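Local coordinates for outer membrane porin protein 32 (Delftia acidovorans, PDB 2FGQ) that forms anion-selective channels across the bacterial outer membrane as a homotrimeric porin, here with malate bound, at residues G147-F152 against A177-P182; A185-A190 against D204-G209; G181-S186 against A210-G215. One frame throughout, in Å; residues are numbered along the deposited sequence.

Contact 1. Residues G147-F152 against A177-P182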
loop_
_atom_site.group_PDB
_atom_site.type_symbol
_atom_site.label_atom_id
_atom_site.label_comp_id
_atom_site.label_asym_id
_atom_site.label_seq_id
_atom_site.Cartn_x
_atom_site.Cartn_y
_atom_site.Cartn_z
ATOM N N GLY A 147 27.711 29.784 -5.416
ATOM C CA GLY A 147 28.178 28.470 -5.015
ATOM C C GLY A 147 27.748 28.044 -3.615
ATOM O O GLY A 147 27.622 26.856 -3.328
ATOM N N PHE A 148 27.520 28.998 -2.730
ATOM C CA PHE A 148 27.208 28.706 -1.338
ATOM C C PHE A 148 25.756 28.338 -1.176
ATOM O O PHE A 148 24.873 28.988 -1.720
ATOM C CB PHE A 148 27.591 29.876 -0.425
ATOM C CG PHE A 148 29.068 30.126 -0.393
ATOM C CD1 PHE A 148 29.902 29.318 0.360
ATOM C CD2 PHE A 148 29.625 31.117 -1.186
ATOM C CE1 PHE A 148 31.282 29.505 0.356
ATOM C CE2 PHE A 148 31.003 31.312 -1.188
ATOM C CZ PHE A 148 31.822 30.494 -0.416
ATOM N N ASN A 149 25.528 27.306 -0.367
ATOM C CA ASN A 149 24.164 26.821 -0.176
ATOM C C ASN A 149 24.087 26.109 1.165
ATOM O O ASN A 149 25.076 25.617 1.666
ATOM C CB ASN A 149 23.715 25.898 -1.333
ATOM C CG ASN A 149 24.571 24.645 -1.485
ATOM O OD1 ASN A 149 24.153 23.533 -1.074
ATOM N ND2 ASN A 149 25.747 24.780 -2.122
ATOM N N ALA A 150 22.891 26.062 1.736
ATOM C CA ALA A 150 22.714 25.447 3.053
ATOM C C ALA A 150 21.340 24.824 3.178
ATOM O O ALA A 150 20.421 25.139 2.435
ATOM C CB ALA A 150 22.906 26.459 4.168
ATOM N N GLY A 151 21.225 23.931 4.145
ATOM C CA GLY A 151 19.965 23.261 4.430
ATOM C C GLY A 151 19.844 22.989 5.920
ATOM O O GLY A 151 20.858 22.786 6.609
ATOM N N PHE A 152 18.606 23.054 6.426
ATOM C CA PHE A 152 18.332 22.955 7.840
ATOM C C PHE A 152 17.032 22.183 8.050
ATOM O O PHE A 152 16.097 22.339 7.298
ATOM C CB PHE A 152 18.143 24.341 8.447
ATOM C CG PHE A 152 19.234 25.295 8.119
ATOM C CD1 PHE A 152 20.358 25.369 8.916
ATOM C CD2 PHE A 152 19.133 26.117 7.001
ATOM C CE1 PHE A 152 21.384 26.250 8.585
ATOM C CE2 PHE A 152 20.136 27.001 6.678
ATOM C CZ PHE A 152 21.258 27.050 7.470
ATOM N N ALA A 177 27.491 24.287 2.483
ATOM C CA ALA A 177 28.154 23.723 1.335
ATOM C C ALA A 177 28.536 24.773 0.305
ATOM O O ALA A 177 28.042 25.917 0.332
ATOM C CB ALA A 177 27.282 22.705 0.685
ATOM N N TYR A 178 29.453 24.358 -0.549
ATOM C CA TYR A 178 29.860 25.096 -1.738
ATOM C C TYR A 178 29.735 24.128 -2.920
ATOM O O TYR A 178 30.336 23.048 -2.902
ATOM C CB TYR A 178 31.300 25.608 -1.572
ATOM C CG TYR A 178 31.745 26.375 -2.791
ATOM C CD1 TYR A 178 31.429 27.706 -2.950
ATOM C CD2 TYR A 178 32.420 25.747 -3.804
ATOM C CE1 TYR A 178 31.802 28.413 -4.110
ATOM C CE2 TYR A 178 32.772 26.428 -4.973
ATOM C CZ TYR A 178 32.481 27.764 -5.113
ATOM O OH TYR A 178 32.841 28.417 -6.282
ATOM N N ASP A 179 28.982 24.528 -3.944
ATOM C CA ASP A 179 28.768 23.738 -5.141
ATOM C C ASP A 179 28.788 24.668 -6.324
ATOM O O ASP A 179 27.904 25.515 -6.449
ATOM C CB ASP A 179 27.394 23.069 -5.079
ATOM C CG ASP A 179 27.377 21.945 -4.113
ATOM O OD1 ASP A 179 27.009 22.185 -2.940
ATOM O OD2 ASP A 179 27.753 20.795 -4.449
ATOM N N ASN A 180 29.778 24.501 -7.187
ATOM C CA ASN A 180 29.884 25.324 -8.387
ATOM C C ASN A 180 29.756 24.582 -9.721
ATOM O O ASN A 180 30.015 25.173 -10.779
ATOM C CB ASN A 180 31.168 26.168 -8.311
ATOM C CG ASN A 180 32.427 25.362 -8.560
ATOM O OD1 ASN A 180 32.363 24.153 -8.853
ATOM N ND2 ASN A 180 33.594 26.026 -8.454
ATOM N N GLY A 181 29.353 23.311 -9.669
ATOM C CA GLY A 181 29.391 22.422 -10.812
ATOM C C GLY A 181 30.466 21.348 -10.621
ATOM O O GLY A 181 30.173 20.271 -10.091
ATOM N N PRO A 182 31.703 21.610 -11.027
ATOM C CA PRO A 182 32.769 20.604 -10.870
ATOM C C PRO A 182 33.191 20.324 -9.431
ATOM O O PRO A 182 33.566 19.223 -9.097
ATOM C CB PRO A 182 33.933 21.193 -11.669
ATOM C CG PRO A 182 33.665 22.632 -11.762
ATOM C CD PRO A 182 32.183 22.783 -11.786
#
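N149 turns its CG into the cramped slot between its own backbone N and carbonyl carbon (chi1 61°), and this brings its amide back over G147 of its own strand and across to D179 of the neighbouring one. On the other side of the sheet, Y178 holds its CG opposite its backbone N (chi1 180°), which lays its ring edge against F148. The amide nitrogen is used twice: N149 ND2 donates to D179 OD1 at 3.0 Å, on the anti lone pair of that oxygen, and to G147 O at 3.0 Å. Both acceptors lie close to the amide plane, which should fix its rotation. G147 O also takes D179 N at 2.8 Å, the two donors arriving from opposite faces of the carbonyl plane. The carboxylate of D179 has further partners, a salt bridge to K100 and a hydrogen bond to S184. An alanine in place of N149 is likely to leave G147 O with D179 N alone of the two donors, and D179 OD1 without its amide donor.

The rings of F148 and Y178 form a T-shaped pair, with Y178 CD1 above the centre of the F148 face and the planes 66° apart. Between the strands, N149 N reaches A177 O at 3.0 Å, and A177 N returns to N149 O at 2.9 Å. These backbone bonds join strands 148-155 and 171-179, with the F148 and Y178 rings on one face and N149 and A177 on the other, as neighbouring antiparallel strands in the wall of the sixteen-stranded porin β-barrel.

Contact 2. Residues A185-A190 against D204-G209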
loop_
_atom_site.group_PDB
_atom_site.type_symbol
_atom_site.label_atom_id
_atom_site.label_comp_id
_atom_site.label_asym_id
_atom_site.label_seq_id
_atom_site.Cartn_x
_atom_site.Cartn_y
_atom_site.Cartn_z
ATOM N N ALA A 185 31.686 20.682 -1.887
ATOM C CA ALA A 185 32.133 20.347 -0.543
ATOM C C ALA A 185 31.027 20.715 0.444
ATOM O O ALA A 185 30.378 21.732 0.286
ATOM C CB ALA A 185 33.382 21.107 -0.203
ATOM N N SER A 186 30.860 19.900 1.470
ATOM C CA SER A 186 29.782 20.100 2.423
ATOM C C SER A 186 30.192 19.659 3.810
ATOM O O SER A 186 30.881 18.654 3.959
ATOM C CB SER A 186 28.524 19.282 2.048
ATOM O OG SER A 186 28.161 19.380 0.676
ATOM N N LEU A 187 29.694 20.384 4.810
ATOM C CA LEU A 187 29.837 20.029 6.211
ATOM C C LEU A 187 28.448 19.927 6.824
ATOM O O LEU A 187 27.687 20.883 6.792
ATOM C CB LEU A 187 30.643 21.087 6.961
ATOM C CG LEU A 187 30.711 20.909 8.491
ATOM C CD1 LEU A 187 31.494 19.674 8.856
ATOM C CD2 LEU A 187 31.321 22.169 9.109
ATOM N N GLY A 188 28.134 18.741 7.357
ATOM C CA GLY A 188 26.867 18.475 8.001
ATOM C C GLY A 188 27.033 18.186 9.487
ATOM O O GLY A 188 28.003 17.572 9.917
ATOM N N LEU A 189 26.063 18.634 10.263
ATOM C CA LEU A 189 26.020 18.393 11.706
ATOM C C LEU A 189 24.563 18.085 12.084
ATOM O O LEU A 189 23.644 18.773 11.649
ATOM C CB LEU A 189 26.427 19.658 12.470
ATOM C CG LEU A 189 27.790 20.316 12.245
ATOM C CD1 LEU A 189 27.822 21.718 12.904
ATOM C CD2 LEU A 189 28.770 19.440 12.869
ATOM N N ALA A 190 24.373 17.043 12.889
ATOM C CA ALA A 190 23.036 16.673 13.315
ATOM C C ALA A 190 23.029 16.000 14.675
ATOM O O ALA A 190 23.966 15.327 15.066
ATOM C CB ALA A 190 22.441 15.708 12.306
ATOM N N ASP A 204 24.749 11.794 17.736
ATOM C CA ASP A 204 25.449 12.973 17.224
ATOM C C ASP A 204 26.226 12.569 15.971
ATOM O O ASP A 204 26.900 11.558 15.983
ATOM C CB ASP A 204 26.445 13.507 18.279
ATOM C CG ASP A 204 25.789 13.935 19.542
ATOM O OD1 ASP A 204 24.589 14.317 19.499
ATOM O OD2 ASP A 204 26.409 13.953 20.637
ATOM N N GLU A 205 26.157 13.356 14.912
ATOM C CA GLU A 205 26.803 13.010 13.655
ATOM C C GLU A 205 27.400 14.258 13.031
ATOM O O GLU A 205 26.728 15.265 12.839
ATOM C CB GLU A 205 25.751 12.438 12.724
ATOM C CG GLU A 205 26.187 11.830 11.411
ATOM C CD GLU A 205 24.978 11.624 10.511
ATOM O OE1 GLU A 205 24.501 10.459 10.447
ATOM O OE2 GLU A 205 24.485 12.640 9.914
ATOM N N ILE A 206 28.678 14.174 12.704
ATOM C CA ILE A 206 29.371 15.218 11.971
ATOM C C ILE A 206 29.940 14.578 10.710
ATOM O O ILE A 206 30.576 13.518 10.769
ATOM C CB ILE A 206 30.445 15.895 12.833
ATOM C CG1 ILE A 206 31.130 16.993 12.019
ATOM C CG2 ILE A 206 31.470 14.915 13.245
ATOM C CD1 ILE A 206 31.947 17.943 12.828
ATOM N N THR A 207 29.714 15.211 9.575
ATOM C CA THR A 207 30.064 14.645 8.282
ATOM C C THR A 207 30.687 15.701 7.377
ATOM O O THR A 207 30.178 16.809 7.284
ATOM C CB THR A 207 28.805 14.094 7.576
ATOM O OG1 THR A 207 28.046 13.298 8.479
ATOM C CG2 THR A 207 29.194 13.162 6.437
ATOM N N LEU A 208 31.816 15.376 6.752
ATOM C CA LEU A 208 32.477 16.250 5.800
ATOM C C LEU A 208 32.643 15.519 4.489
ATOM O O LEU A 208 33.139 14.422 4.491
ATOM C CB LEU A 208 33.846 16.677 6.373
ATOM C CG LEU A 208 34.643 17.650 5.516
ATOM C CD1 LEU A 208 33.991 19.002 5.438
ATOM C CD2 LEU A 208 36.085 17.778 6.053
ATOM N N GLY A 209 32.231 16.118 3.373
ATOM C CA GLY A 209 32.390 15.481 2.083
ATOM C C GLY A 209 32.907 16.477 1.064
ATOM O O GLY A 209 32.669 17.670 1.188
#
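A185 meets G209 at the start of the pairing, its CA lying 3.2 Å from G209 O in a CA-H...O contact. S186 follows with a reciprocal pair of backbone hydrogen bonds to G209, while its OG turns to Y104 and K100. L187 comes next, on the opposite face: its CG is anti to the backbone N (chi1 173°), and its CD1 settles over the partner strand, 3.5 Å from T207 O and 4.2 Å from I206 CG1. L208 sends a methyl back in the same manner, its CD1 standing 3.5 Å from S186 O.

G188 pairs with T207 through a second reciprocal couple, in which G188 N reaches T207 O at 2.8 Å. The hydroxyl of T207 is engaged by Q224 of the next strand. L189 returns to the face of L187. It lies side by side with I206, the two chains pointing the same way, and L189 CD2 touches both I206 CG1 and I206 CD1, at 3.5 Å from each. A190 closes the walk with a third couple, to E205. The carboxylate of E205 is held by R203, and its chain also touches T97 of helix 96-101.

The side chains of S186, A190, E205 and T207 thus share the inward face, where all four meet helix 96-101, while the leucines and I206 line the other, a surface consistent with contact to lipid as in porins; this alternation is the pattern of an antiparallel transmembrane hairpin in a porin barrel.

Contact 3. Residues G181-S186 against A210-G215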
loop_
_atom_site.group_PDB
_atom_site.type_symbol
_atom_site.label_atom_id
_atom_site.label_comp_id
_atom_site.label_asym_id
_atom_site.label_seq_id
_atom_site.Cartn_x
_atom_site.Cartn_y
_atom_site.Cartn_z
ATOM N N GLY A 181 29.353 23.311 -9.669
ATOM C CA GLY A 181 29.391 22.422 -10.812
ATOM C C GLY A 181 30.466 21.348 -10.621
ATOM O O GLY A 181 30.173 20.271 -10.091
ATOM N N PRO A 182 31.703 21.610 -11.027
ATOM C CA PRO A 182 32.769 20.604 -10.870
ATOM C C PRO A 182 33.191 20.324 -9.431
ATOM O O PRO A 182 33.566 19.223 -9.097
ATOM C CB PRO A 182 33.933 21.193 -11.669
ATOM C CG PRO A 182 33.665 22.632 -11.762
ATOM C CD PRO A 182 32.183 22.783 -11.786
ATOM N N LEU A 183 33.130 21.345 -8.586
ATOM C CA LEU A 183 33.563 21.252 -7.201
ATOM C C LEU A 183 32.372 21.269 -6.254
ATOM O O LEU A 183 31.464 22.076 -6.381
ATOM C CB LEU A 183 34.492 22.411 -6.856
ATOM C CG LEU A 183 34.948 22.508 -5.399
ATOM C CD1 LEU A 183 35.792 21.341 -5.018
ATOM C CD2 LEU A 183 35.705 23.813 -5.107
ATOM N N SER A 184 32.417 20.364 -5.295
ATOM C CA SER A 184 31.401 20.266 -4.252
ATOM C C SER A 184 32.071 19.955 -2.933
ATOM O O SER A 184 32.929 19.067 -2.867
ATOM C CB SER A 184 30.408 19.139 -4.602
ATOM O OG SER A 184 29.337 19.048 -3.662
ATOM N N ALA A 185 31.686 20.682 -1.887
ATOM C CA ALA A 185 32.133 20.347 -0.543
ATOM C C ALA A 185 31.027 20.715 0.444
ATOM O O ALA A 185 30.378 21.732 0.286
ATOM C CB ALA A 185 33.382 21.107 -0.203
ATOM N N SER A 186 30.860 19.900 1.470
ATOM C CA SER A 186 29.782 20.100 2.423
ATOM C C SER A 186 30.192 19.659 3.810
ATOM O O SER A 186 30.881 18.654 3.959
ATOM C CB SER A 186 28.524 19.282 2.048
ATOM O OG SER A 186 28.161 19.380 0.676
ATOM N N ALA A 210 33.633 15.973 0.071
ATOM C CA ALA A 210 34.118 16.814 -1.036
ATOM C C ALA A 210 34.293 15.983 -2.274
ATOM O O ALA A 210 34.564 14.783 -2.190
ATOM C CB ALA A 210 35.433 17.487 -0.684
ATOM N N SER A 211 34.153 16.620 -3.423
ATOM C CA SER A 211 34.384 15.939 -4.682
ATOM C C SER A 211 34.799 16.930 -5.747
ATOM O O SER A 211 34.507 18.114 -5.665
ATOM C CB SER A 211 33.149 15.178 -5.175
ATOM O OG SER A 211 32.019 16.023 -5.398
ATOM N N TYR A 212 35.504 16.423 -6.751
ATOM C CA TYR A 212 35.832 17.220 -7.912
ATOM C C TYR A 212 35.649 16.388 -9.142
ATOM O O TYR A 212 36.194 15.309 -9.222
ATOM C CB TYR A 212 37.269 17.786 -7.845
ATOM C CG TYR A 212 37.440 18.878 -8.879
ATOM C CD1 TYR A 212 37.930 18.593 -10.132
ATOM C CD2 TYR A 212 37.021 20.181 -8.628
ATOM C CE1 TYR A 212 38.036 19.581 -11.105
ATOM C CE2 TYR A 212 37.130 21.155 -9.589
ATOM C CZ TYR A 212 37.635 20.842 -10.828
ATOM O OH TYR A 212 37.752 21.824 -11.805
ATOM N N ASN A 213 34.887 16.914 -10.099
ATOM C CA ASN A 213 34.618 16.257 -11.359
ATOM C C ASN A 213 35.496 16.875 -12.445
ATOM O O ASN A 213 35.244 18.001 -12.885
ATOM C CB ASN A 213 33.147 16.384 -11.727
ATOM C CG ASN A 213 32.755 15.433 -12.821
ATOM O OD1 ASN A 213 33.603 14.942 -13.560
ATOM N ND2 ASN A 213 31.469 15.132 -12.899
ATOM N N PHE A 214 36.544 16.134 -12.822
ATOM C CA PHE A 214 37.489 16.563 -13.864
ATOM C C PHE A 214 36.933 16.274 -15.276
ATOM O O PHE A 214 37.590 16.593 -16.253
ATOM C CB PHE A 214 38.826 15.832 -13.723
ATOM C CG PHE A 214 39.515 15.999 -12.398
ATOM C CD1 PHE A 214 40.468 16.992 -12.215
ATOM C CD2 PHE A 214 39.243 15.150 -11.333
ATOM C CE1 PHE A 214 41.134 17.145 -11.017
ATOM C CE2 PHE A 214 39.897 15.315 -10.108
ATOM C CZ PHE A 214 40.869 16.306 -9.967
ATOM N N GLY A 215 35.754 15.676 -15.412
ATOM C CA GLY A 215 35.208 15.312 -16.728
ATOM C C GLY A 215 35.631 13.914 -17.121
ATOM O O GLY A 215 34.797 12.998 -17.204
HETATM O O HOH W 1 32.029 17.253 -7.837
#
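Y212 lies beside P182, the two side chains running the same way, with P182 CB 3.8 Å from Y212 CZ. L183 crosses the tyrosine at about a right angle and comes at the rim of the ring, L183 CB being 3.8 Å from Y212 CD2. Its CG points away from its own backbone N (chi1 176°), carrying CD1 across to S211 O. Farther along this face the methyls of A185 and A210 meet, CB to CB, at 4.2 Å.

Beneath these side chains runs the regular bonding of two antiparallel strands, here at the end of the β-hairpin 183-196/199-213 away from its turn, in the wall of the porin barrel. S184 and S211 form the hydrogen-bonded pair: S211 N reaches S184 O at 2.8 Å, and the return bond, S184 N to S211 O, is longer at 3.1 Å. N213 N then binds P182 O, where the pairing begins to give way to loop.

On the face of the two serines, S184 CB packs against S211 OG. A water donates to P182 O at 2.8 Å and is hydrogen-bonded to S211 OG as well, so that it bridges the strands next to the N213 bond. S184 OG instead turns to D179 and Y104. At the last strand residue, N213 OD1 accepts from G215 N at 2.9 Å, an Asx turn as the chain leaves the sheet.

How the contacts relate
All three contacts lie in one stretch of the barrel wall, built from the consecutive strands 148-155, 171-179, 183-196 and 199-213. Contact 1 closes before contact 2 opens along the chain, and contact 3 starts on the loop where contact 1 ends, sharing G181 and P182 with it. Contacts 2 and 3 follow the same hairpin, overlap at A185 and S186, and have centres about 16 Å apart. The centre of contact 1 is about 10 Å from that of contact 3 and 13 Å from that of contact 2. Contact 1 is tied to both through Y178 O and A185 N, where strands 171-179 and 183-196 are neighbours. Successive antiparallel strands, each bonded to the next, thus wall the channel.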